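Local atomic coordinates of Alpha/beta fold hydrolase (Pseudomonas aeruginosa, PDB entry 6I8W), a protein that acts as a membrane phospholipase A, degrading membrane phospholipids, and is probably also active on monoacylglycerols. Residues A[66-71]-A[94-99]. Residues are numbered along the deposited sequence; the frame is centred on the assembly and turned at random.
Sequences LLIHGF and LDLPGF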
loop_
_atom_site.group_PDB
_atom_site.type_symbol
_atom_site.label_atom_id
_atom_site.label_comp_id
_atom_site.label_asym_id
_atom_site.label_seq_id
_atom_site.Cartn_x
_atom_site.Cartn_y
_atom_site.Cartn_z
ATOM N N LEU A 66 1.858 -9.439 7.586
ATOM C CA LEU A 66 1.370 -9.269 6.218
ATOM C C LEU A 66 1.003 -7.807 5.992
ATOM O O LEU A 66 0.132 -7.255 6.678
ATOM C CB LEU A 66 0.159 -10.183 5.960
ATOM C CG LEU A 66 -0.539 -10.021 4.611
ATOM C CD1 LEU A 66 0.434 -10.263 3.467
ATOM C CD2 LEU A 66 -1.715 -11.003 4.522
ATOM N N LEU A 67 1.656 -7.191 5.013
ATOM C CA LEU A 67 1.550 -5.753 4.783
ATOM C C LEU A 67 0.743 -5.476 3.526
ATOM O O LEU A 67 1.025 -6.044 2.465
ATOM C CB LEU A 67 2.953 -5.122 4.660
ATOM C CG LEU A 67 3.991 -5.510 5.723
ATOM C CD1 LEU A 67 5.342 -4.823 5.448
ATOM C CD2 LEU A 67 3.494 -5.143 7.120
ATOM N N ILE A 68 -0.237 -4.582 3.630
ATOM C CA ILE A 68 -1.165 -4.354 2.516
ATOM C C ILE A 68 -1.161 -2.881 2.099
ATOM O O ILE A 68 -1.576 -2.003 2.861
ATOM C CB ILE A 68 -2.608 -4.768 2.892
ATOM C CG1 ILE A 68 -2.624 -6.165 3.534
ATOM C CG2 ILE A 68 -3.536 -4.697 1.666
ATOM C CD1 ILE A 68 -4.011 -6.580 4.041
ATOM N N HIS A 69 -0.709 -2.622 0.876
ATOM C CA HIS A 69 -0.593 -1.260 0.359
ATOM C C HIS A 69 -1.965 -0.614 0.071
ATOM O O HIS A 69 -3.011 -1.284 0.084
ATOM C CB HIS A 69 0.238 -1.290 -0.923
ATOM C CG HIS A 69 -0.449 -2.020 -2.033
ATOM N ND1 HIS A 69 -1.473 -1.452 -2.765
ATOM C CD2 HIS A 69 -0.317 -3.289 -2.495
ATOM C CE1 HIS A 69 -1.921 -2.326 -3.652
ATOM N NE2 HIS A 69 -1.237 -3.453 -3.513
ATOM N N GLY A 70 -1.950 0.677 -0.250
ATOM C CA GLY A 70 -3.178 1.399 -0.511
ATOM C C GLY A 70 -3.481 1.589 -1.987
ATOM O O GLY A 70 -2.864 0.965 -2.844
ATOM N N PHE A 71 -4.453 2.450 -2.272
ATOM C CA PHE A 71 -4.935 2.668 -3.628
ATOM C C PHE A 71 -3.827 3.185 -4.548
ATOM O O PHE A 71 -3.117 4.121 -4.203
ATOM C CB PHE A 71 -6.105 3.657 -3.627
ATOM C CG PHE A 71 -6.558 4.043 -5.007
ATOM C CD1 PHE A 71 -7.399 3.214 -5.732
ATOM C CD2 PHE A 71 -6.110 5.217 -5.596
ATOM C CE1 PHE A 71 -7.813 3.556 -7.013
ATOM C CE2 PHE A 71 -6.502 5.568 -6.875
ATOM C CZ PHE A 71 -7.363 4.739 -7.590
ATOM N N LEU A 94 2.089 -8.146 -0.320
ATOM C CA LEU A 94 1.533 -8.516 -1.631
ATOM C C LEU A 94 1.123 -7.299 -2.468
ATOM O O LEU A 94 0.867 -6.208 -1.932
ATOM C CB LEU A 94 0.307 -9.455 -1.485
ATOM C CG LEU A 94 -1.067 -8.822 -1.200
ATOM C CD1 LEU A 94 -2.197 -9.870 -1.302
ATOM C CD2 LEU A 94 -1.096 -8.134 0.171
ATOM N N ASP A 95 1.075 -7.503 -3.786
ATOM C CA ASP A 95 0.360 -6.614 -4.680
ATOM C C ASP A 95 -1.086 -7.070 -4.715
ATOM O O ASP A 95 -1.374 -8.189 -5.155
ATOM C CB ASP A 95 0.930 -6.638 -6.108
ATOM C CG ASP A 95 2.281 -5.952 -6.215
ATOM O OD1 ASP A 95 2.567 -5.079 -5.373
ATOM O OD2 ASP A 95 3.029 -6.274 -7.164
ATOM N N LEU A 96 -2.004 -6.225 -4.276
ATOM C CA LEU A 96 -3.422 -6.575 -4.417
ATOM C C LEU A 96 -3.775 -6.744 -5.890
ATOM O O LEU A 96 -3.244 -6.023 -6.734
ATOM C CB LEU A 96 -4.303 -5.496 -3.786
ATOM C CG LEU A 96 -4.197 -5.388 -2.257
ATOM C CD1 LEU A 96 -4.791 -4.071 -1.790
ATOM C CD2 LEU A 96 -4.909 -6.561 -1.575
ATOM N N PRO A 97 -4.645 -7.725 -6.208
ATOM C CA PRO A 97 -5.254 -7.784 -7.534
ATOM C C PRO A 97 -5.742 -6.398 -7.949
ATOM O O PRO A 97 -6.300 -5.671 -7.108
ATOM C CB PRO A 97 -6.430 -8.760 -7.341
ATOM C CG PRO A 97 -5.949 -9.673 -6.248
ATOM C CD PRO A 97 -5.138 -8.798 -5.321
ATOM N N GLY A 98 -5.499 -6.038 -9.208
ATOM C CA GLY A 98 -5.782 -4.704 -9.709
ATOM C C GLY A 98 -4.574 -3.769 -9.692
ATOM O O GLY A 98 -4.582 -2.742 -10.375
ATOM N N PHE A 99 -3.526 -4.140 -8.950
ATOM C CA PHE A 99 -2.373 -3.250 -8.713
ATOM C C PHE A 99 -1.022 -3.942 -8.879
ATOM O O PHE A 99 -0.946 -5.169 -8.930
ATOM C CB PHE A 99 -2.471 -2.635 -7.295
ATOM C CG PHE A 99 -3.752 -1.886 -7.065
ATOM C CD1 PHE A 99 -3.906 -0.584 -7.538
ATOM C CD2 PHE A 99 -4.830 -2.504 -6.438
ATOM C CE1 PHE A 99 -5.108 0.101 -7.368
ATOM C CE2 PHE A 99 -6.037 -1.826 -6.260
ATOM C CZ PHE A 99 -6.174 -0.520 -6.725
HETATM O O HOH W 1 1.436 -4.558 0.148
#
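H69 reaches from just past strand 64-68 to the backbone of L96 and takes the largest share of the contact. Its CB holds CG between the backbone N and the carbonyl carbon (chi1 66°), which swings the ring toward 94-99. There CD2 meets L94 O, 3.2 Å away at the ring edge, while NE2 accepts a nearly straight hydrogen bond from L96 N (3.0 Å, 164°). CE1 lies against F99 CB, and ND1 donates in the ring plane to G70 O at 2.8 Å. With both nitrogens used, the ring's rotation is fixed; histidine suits the place because it can both donate and accept. The HGF sequence after this strand is the HG motif of alpha/beta hydrolases, on the loop that commonly contributes a backbone N-H to the oxyanion hole. L96 CD1 covers one face of the imidazole in a CH-pi contact (4.2 Å to the centroid) and packs on I68 CG2, as leucine's branched apolar tip allows. A water joins L67 O, H69 N and L94 O where the two backbones diverge. G98, with positive phi, completes the type II turn L96-F99; a CB there would jam against P97 O. The edge of H69 points toward the face of F99, whose own edge is turned to the face of F71 (planes at 76°). G70 and F71 touch a bound myristic acid, the F71 side chain staying about 5 Å away.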